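Local coordinates for dual oxidase maturation factor 1 (Homo sapiens, PDB 7D3F), which probably supports the maturation of the dual oxidase DUOX1 and its transport from the endoplasmic reticulum to the plasma membrane, at residues G106-L112 / Y126-W132. Residues are numbered along the deposited sequence; the frame is centred on the assembly and turned at random.
With NAG (2-acetamido-2-deoxy-beta-D-glucopyranose), chain E; MAN (alpha-D-mannopyranose), chain C; MAN (alpha-D-mannopyranose), chain D; MAN (alpha-D-mannopyranose), chain F.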
ATOM      1  N   GLY B 106      19.854  -5.782   3.456  1.00 51.31           N
ATOM      2  CA  GLY B 106      18.811  -6.440   2.702  1.00 51.50           C
ATOM      3  C   GLY B 106      19.269  -7.313   1.559  1.00 51.16           C
ATOM      4  O   GLY B 106      18.426  -7.904   0.875  1.00 59.26           O
ATOM      5  N   GLY B 107      20.571  -7.421   1.326  1.00 45.44           N
ATOM      6  CA  GLY B 107      21.060  -8.221   0.225  1.00 41.69           C
ATOM      7  C   GLY B 107      22.541  -7.990   0.012  1.00 42.99           C
ATOM      8  O   GLY B 107      23.214  -7.346   0.822  1.00 54.22           O
ATOM      9  N   VAL B 108      23.035  -8.530  -1.099  1.00 43.61           N
ATOM     10  CA  VAL B 108      24.445  -8.448  -1.457  1.00 40.22           C
ATOM     11  C   VAL B 108      24.564  -7.897  -2.872  1.00 42.90           C
ATOM     12  O   VAL B 108      23.830  -8.318  -3.775  1.00 51.99           O
ATOM     13  CB  VAL B 108      25.144  -9.819  -1.336  1.00 40.06           C
ATOM     14  CG1 VAL B 108      24.406 -10.884  -2.141  1.00 41.39           C
ATOM     15  CG2 VAL B 108      26.596  -9.719  -1.770  1.00 41.09           C
ATOM     16  N   ASN B 109      25.476  -6.946  -3.059  1.00 43.93           N
ATOM     17  CA  ASN B 109      25.797  -6.387  -4.366  1.00 38.36           C
ATOM     18  C   ASN B 109      27.151  -6.927  -4.806  1.00 41.53           C
ATOM     19  O   ASN B 109      28.157  -6.747  -4.110  1.00 53.09           O
ATOM     20  CB  ASN B 109      25.805  -4.858  -4.321  1.00 44.16           C
ATOM     21  CG  ASN B 109      24.443  -4.256  -4.617  1.00 45.96           C
ATOM     22  OD1 ASN B 109      23.504  -4.397  -3.833  1.00 53.04           O
ATOM     23  ND2 ASN B 109      24.333  -3.574  -5.753  1.00 45.15           N
ATOM     24  N   ILE B 110      27.171  -7.584  -5.959  1.00 41.05           N
ATOM     25  CA  ILE B 110      28.380  -8.160  -6.532  1.00 34.69           C
ATOM     26  C   ILE B 110      28.807  -7.277  -7.694  1.00 42.46           C
ATOM     27  O   ILE B 110      28.038  -7.070  -8.641  1.00 54.69           O
ATOM     28  CB  ILE B 110      28.152  -9.608  -6.991  1.00 33.80           C
ATOM     29  CG1 ILE B 110      27.597 -10.444  -5.837  1.00 32.32           C
ATOM     30  CG2 ILE B 110      29.444 -10.207  -7.522  1.00 39.00           C
ATOM     31  CD1 ILE B 110      27.072 -11.790  -6.264  1.00 41.93           C
ATOM     32  N   THR B 111      30.024  -6.750  -7.620  1.00 42.01           N
ATOM     33  CA  THR B 111      30.561  -5.865  -8.641  1.00 40.47           C
ATOM     34  C   THR B 111      31.683  -6.568  -9.392  1.00 45.11           C
ATOM     35  O   THR B 111      32.546  -7.209  -8.786  1.00 60.00           O
ATOM     36  CB  THR B 111      31.082  -4.562  -8.029  1.00 50.92           C
ATOM     37  OG1 THR B 111      32.173  -4.846  -7.145  1.00 66.49           O
ATOM     38  CG2 THR B 111      29.978  -3.858  -7.254  1.00 48.74           C
ATOM     39  N   LEU B 112      31.660  -6.448 -10.715  1.00 43.31           N
ATOM     40  CA  LEU B 112      32.687  -7.007 -11.589  1.00 41.43           C
ATOM     41  C   LEU B 112      33.077  -5.903 -12.565  1.00 43.49           C
ATOM     42  O   LEU B 112      32.352  -5.641 -13.529  1.00 54.67           O
ATOM     43  CB  LEU B 112      32.182  -8.249 -12.319  1.00 38.65           C
ATOM     44  CG  LEU B 112      33.122  -8.877 -13.349  1.00 38.85           C
ATOM     45  CD1 LEU B 112      34.336  -9.492 -12.675  1.00 41.78           C
ATOM     46  CD2 LEU B 112      32.386  -9.911 -14.184  1.00 38.25           C
ATOM     47  N   TYR B 126      29.704  -4.737 -14.280  1.00 39.29           N
ATOM     48  CA  TYR B 126      28.517  -5.301 -13.651  1.00 33.00           C
ATOM     49  C   TYR B 126      28.408  -4.869 -12.194  1.00 33.88           C
ATOM     50  O   TYR B 126      29.401  -4.824 -11.467  1.00 50.76           O
ATOM     51  CB  TYR B 126      28.547  -6.827 -13.722  1.00 26.62           C
ATOM     52  CG  TYR B 126      28.584  -7.391 -15.120  1.00 30.85           C
ATOM     53  CD1 TYR B 126      29.791  -7.571 -15.784  1.00 32.92           C
ATOM     54  CD2 TYR B 126      27.415  -7.755 -15.775  1.00 28.76           C
ATOM     55  CE1 TYR B 126      29.832  -8.089 -17.060  1.00 36.41           C
ATOM     56  CE2 TYR B 126      27.446  -8.276 -17.053  1.00 29.97           C
ATOM     57  CZ  TYR B 126      28.659  -8.441 -17.689  1.00 33.80           C
ATOM     58  OH  TYR B 126      28.701  -8.957 -18.961  1.00 53.95           O
ATOM     59  N   ASN B 127      27.180  -4.568 -11.769  1.00 41.94           N
ATOM     60  CA  ASN B 127      26.859  -4.343 -10.357  1.00 35.09           C
ATOM     61  C   ASN B 127      25.487  -4.972 -10.123  1.00 41.43           C
ATOM     62  O   ASN B 127      24.455  -4.308 -10.259  1.00 54.08           O
ATOM     63  CB  ASN B 127      26.879  -2.861 -10.004  1.00 37.12           C
ATOM     64  CG  ASN B 127      26.624  -2.607  -8.532  1.00 43.85           C
ATOM     65  OD1 ASN B 127      26.694  -3.521  -7.711  1.00 52.82           O
ATOM     66  ND2 ASN B 127      26.331  -1.358  -8.189  1.00 50.26           N
ATOM     67  N   GLU B 128      25.485  -6.248  -9.754  1.00 39.66           N
ATOM     68  CA  GLU B 128      24.263  -7.019  -9.592  1.00 44.70           C
ATOM     69  C   GLU B 128      23.845  -7.047  -8.129  1.00 40.80           C
ATOM     70  O   GLU B 128      24.677  -6.942  -7.226  1.00 55.44           O
ATOM     71  CB  GLU B 128      24.449  -8.450 -10.102  1.00 44.93           C
ATOM     72  CG  GLU B 128      24.950  -8.548 -11.532  1.00 45.72           C
ATOM     73  CD  GLU B 128      23.896  -8.171 -12.554  1.00 62.61           C
ATOM     74  OE1 GLU B 128      22.711  -8.045 -12.180  1.00 62.13           O
ATOM     75  OE2 GLU B 128      24.256  -8.005 -13.737  1.00 69.69           O
ATOM     76  N   GLU B 129      22.544  -7.195  -7.901  1.00 38.94           N
ATOM     77  CA  GLU B 129      21.988  -7.255  -6.558  1.00 42.17           C
ATOM     78  C   GLU B 129      21.237  -8.563  -6.365  1.00 46.83           C
ATOM     79  O   GLU B 129      20.484  -8.995  -7.243  1.00 57.59           O
ATOM     80  CB  GLU B 129      21.050  -6.075  -6.291  1.00 52.16           C
ATOM     81  CG  GLU B 129      20.420  -6.075  -4.910  1.00 56.69           C
ATOM     82  CD  GLU B 129      19.591  -4.833  -4.650  1.00 76.92           C
ATOM     83  OE1 GLU B 129      19.753  -4.222  -3.573  1.00 90.50           O
ATOM     84  OE2 GLU B 129      18.784  -4.462  -5.529  1.00 75.88           O
ATOM     85  N   PHE B 130      21.448  -9.187  -5.209  1.00 46.24           N
ATOM     86  CA  PHE B 130      20.732 -10.397  -4.818  1.00 42.03           C
ATOM     87  C   PHE B 130      20.215 -10.174  -3.404  1.00 46.75           C
ATOM     88  O   PHE B 130      21.005 -10.084  -2.460  1.00 57.71           O
ATOM     89  CB  PHE B 130      21.637 -11.625  -4.895  1.00 43.22           C
ATOM     90  CG  PHE B 130      22.164 -11.902  -6.272  1.00 42.33           C
ATOM     91  CD1 PHE B 130      23.338 -11.312  -6.712  1.00 44.24           C
ATOM     92  CD2 PHE B 130      21.486 -12.752  -7.129  1.00 38.48           C
ATOM     93  CE1 PHE B 130      23.824 -11.564  -7.981  1.00 43.47           C
ATOM     94  CE2 PHE B 130      21.966 -13.008  -8.395  1.00 42.28           C
ATOM     95  CZ  PHE B 130      23.138 -12.414  -8.824  1.00 47.26           C
ATOM     96  N   THR B 131      18.898 -10.069  -3.262  1.00 48.89           N
ATOM     97  CA  THR B 131      18.278  -9.678  -2.005  1.00 51.71           C
ATOM     98  C   THR B 131      17.735 -10.894  -1.266  1.00 55.01           C
ATOM     99  O   THR B 131      17.110 -11.774  -1.865  1.00 61.98           O
ATOM    100  CB  THR B 131      17.147  -8.675  -2.244  1.00 55.71           C
ATOM    101  OG1 THR B 131      16.195  -9.232  -3.159  1.00 62.19           O
ATOM    102  CG2 THR B 131      17.696  -7.378  -2.814  1.00 59.63           C
ATOM    103  N   TRP B 132      17.980 -10.934   0.043  1.00 55.29           N
ATOM    104  CA  TRP B 132      17.415 -11.948   0.923  1.00 50.96           C
ATOM    105  C   TRP B 132      16.410 -11.353   1.902  1.00 59.21           C
ATOM    106  O   TRP B 132      16.177 -11.927   2.971  1.00 71.04           O
ATOM    107  CB  TRP B 132      18.523 -12.678   1.681  1.00 53.24           C
ATOM    108  CG  TRP B 132      19.498 -11.765   2.354  1.00 45.26           C
ATOM    109  CD1 TRP B 132      19.239 -10.897   3.374  1.00 49.68           C
ATOM    110  CD2 TRP B 132      20.894 -11.640   2.064  1.00 43.94           C
ATOM    111  NE1 TRP B 132      20.387 -10.231   3.730  1.00 48.11           N
ATOM    112  CE2 TRP B 132      21.417 -10.671   2.942  1.00 44.47           C
ATOM    113  CE3 TRP B 132      21.751 -12.251   1.145  1.00 46.60           C
ATOM    114  CZ2 TRP B 132      22.759 -10.299   2.927  1.00 49.80           C
ATOM    115  CZ3 TRP B 132      23.081 -11.882   1.132  1.00 50.92           C
ATOM    116  CH2 TRP B 132      23.573 -10.915   2.017  1.00 52.59           C
TER
HETATM  117  C1  NAG E   1      23.098  -2.951  -6.164  1.00 49.16           C
HETATM  118  C2  NAG E   1      23.233  -1.430  -6.247  1.00 48.63           C
HETATM  119  C3  NAG E   1      21.936  -0.805  -6.760  1.00 49.08           C
HETATM  120  C4  NAG E   1      21.496  -1.460  -8.063  1.00 47.17           C
HETATM  121  C5  NAG E   1      21.425  -2.975  -7.884  1.00 48.89           C
HETATM  122  C6  NAG E   1      21.101  -3.724  -9.156  1.00 46.36           C
HETATM  123  C7  NAG E   1      24.683  -0.126  -4.753  1.00 56.66           C
HETATM  124  C8  NAG E   1      24.891   0.369  -3.354  1.00 55.57           C
HETATM  125  N2  NAG E   1      23.590  -0.871  -4.953  1.00 53.58           N
HETATM  126  O3  NAG E   1      22.128   0.591  -6.957  1.00 59.97           O
HETATM  127  O4  NAG E   1      20.216  -0.957  -8.433  1.00 60.53           O
HETATM  128  O5  NAG E   1      22.693  -3.468  -7.433  1.00 54.52           O
HETATM  129  O6  NAG E   1      22.103  -3.527 -10.144  1.00 50.60           O
HETATM  130  O7  NAG E   1      25.466   0.136  -5.659  1.00 65.52           O
HETATM  131  C1  MAN C   4      23.372  -2.921 -16.546  1.00 47.73           C
HETATM  132  C2  MAN C   4      23.593  -4.071 -17.534  1.00 42.28           C
HETATM  133  C3  MAN C   4      22.829  -5.288 -17.043  1.00 43.55           C
HETATM  134  C4  MAN C   4      23.284  -5.655 -15.627  1.00 45.13           C
HETATM  135  C5  MAN C   4      23.110  -4.450 -14.687  1.00 50.76           C
HETATM  136  C6  MAN C   4      23.691  -4.689 -13.313  1.00 44.33           C
HETATM  137  O2  MAN C   4      24.961  -4.464 -17.523  1.00 49.54           O
HETATM  138  O3  MAN C   4      22.987  -6.403 -17.913  1.00 55.35           O
HETATM  139  O4  MAN C   4      22.516  -6.743 -15.138  1.00 52.42           O
HETATM  140  O5  MAN C   4      23.783  -3.292 -15.246  1.00 54.30           O
HETATM  141  O6  MAN C   4      25.108  -4.746 -13.433  1.00 50.76           O
HETATM  142  C1  MAN D   5      25.475  -4.492 -18.870  1.00 43.05           C
HETATM  143  C2  MAN D   5      26.869  -5.147 -18.795  1.00 36.43           C
HETATM  144  C3  MAN D   5      27.804  -4.233 -18.028  1.00 37.30           C
HETATM  145  C4  MAN D   5      27.854  -2.856 -18.702  1.00 45.75           C
HETATM  146  C5  MAN D   5      26.440  -2.256 -18.756  1.00 45.70           C
HETATM  147  C6  MAN D   5      26.385  -0.947 -19.519  1.00 50.19           C
HETATM  148  O2  MAN D   5      27.447  -5.249 -20.090  1.00 45.41           O
HETATM  149  O3  MAN D   5      29.113  -4.781 -17.929  1.00 47.20           O
HETATM  150  O4  MAN D   5      28.698  -1.990 -17.972  1.00 54.15           O
HETATM  151  O5  MAN D   5      25.543  -3.184 -19.420  1.00 48.28           O
HETATM  152  O6  MAN D   5      25.050  -0.457 -19.464  1.00 65.57           O
HETATM  153  C1  MAN F   6      27.266  -6.582 -20.605  1.00 38.89           C
HETATM  154  C2  MAN F   6      28.424  -6.832 -21.582  1.00 37.76           C
HETATM  155  C3  MAN F   6      28.300  -5.869 -22.760  1.00 39.00           C
HETATM  156  C4  MAN F   6      26.898  -5.943 -23.394  1.00 39.25           C
HETATM  157  C5  MAN F   6      25.808  -5.754 -22.324  1.00 36.24           C
HETATM  158  C6  MAN F   6      24.409  -5.985 -22.860  1.00 34.59           C
HETATM  159  O2  MAN F   6      28.359  -8.142 -22.144  1.00 57.33           O
HETATM  160  O3  MAN F   6      29.299  -6.112 -23.744  1.00 51.33           O
HETATM  161  O4  MAN F   6      26.762  -4.927 -24.372  1.00 48.17           O
HETATM  162  O5  MAN F   6      26.021  -6.695 -21.252  1.00 46.55           O
HETATM  163  O6  MAN F   6      23.488  -5.786 -21.793  1.00 36.78           O
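With chi1 at 50°, Trp-132 sets its CG between backbone N and carbonyl carbon, and the indole swings back across the neighbouring strand: Gly-107 CA sits 3.8 Å from the centroid of the six-membered ring, a CH-pi contact over the face. Val-108 CG1 touches CZ3 of the same ring, the two side chains crossing at about a right angle. Asn-127 has CG anti to its backbone N (chi1 -177°), which lets OD1 accept a 3.1 Å hydrogen bond from Asn-109 ND2. That bond is nearly straight (172°) and lies in the amide plane of Asn-109, yet its donor stands above the carbonyl plane of Asn-127. Asn-109 ND2 also carries the N-linked NAG, whose acetamido O7 accepts a bond from Asn-127 ND2, so one amide grips both glycosylated side chain and first sugar. On the opposite face, Ile-110 CD1 packs 3.7 Å from Phe-130 CE1, beneath helices 138-148 and 152-160. The glycan's mannoses reach round to this face at the pair's end: O3 of the chain D mannose lies over the centre of the Tyr-126 ring, beside Leu-112, and Glu-128 OE2 accepts a 2.6 Å bond from O4 of the chain C mannose. Backbone pairs such as Val-108 with Phe-130 make this an antiparallel two-strand unit of the probably extracellular sheet.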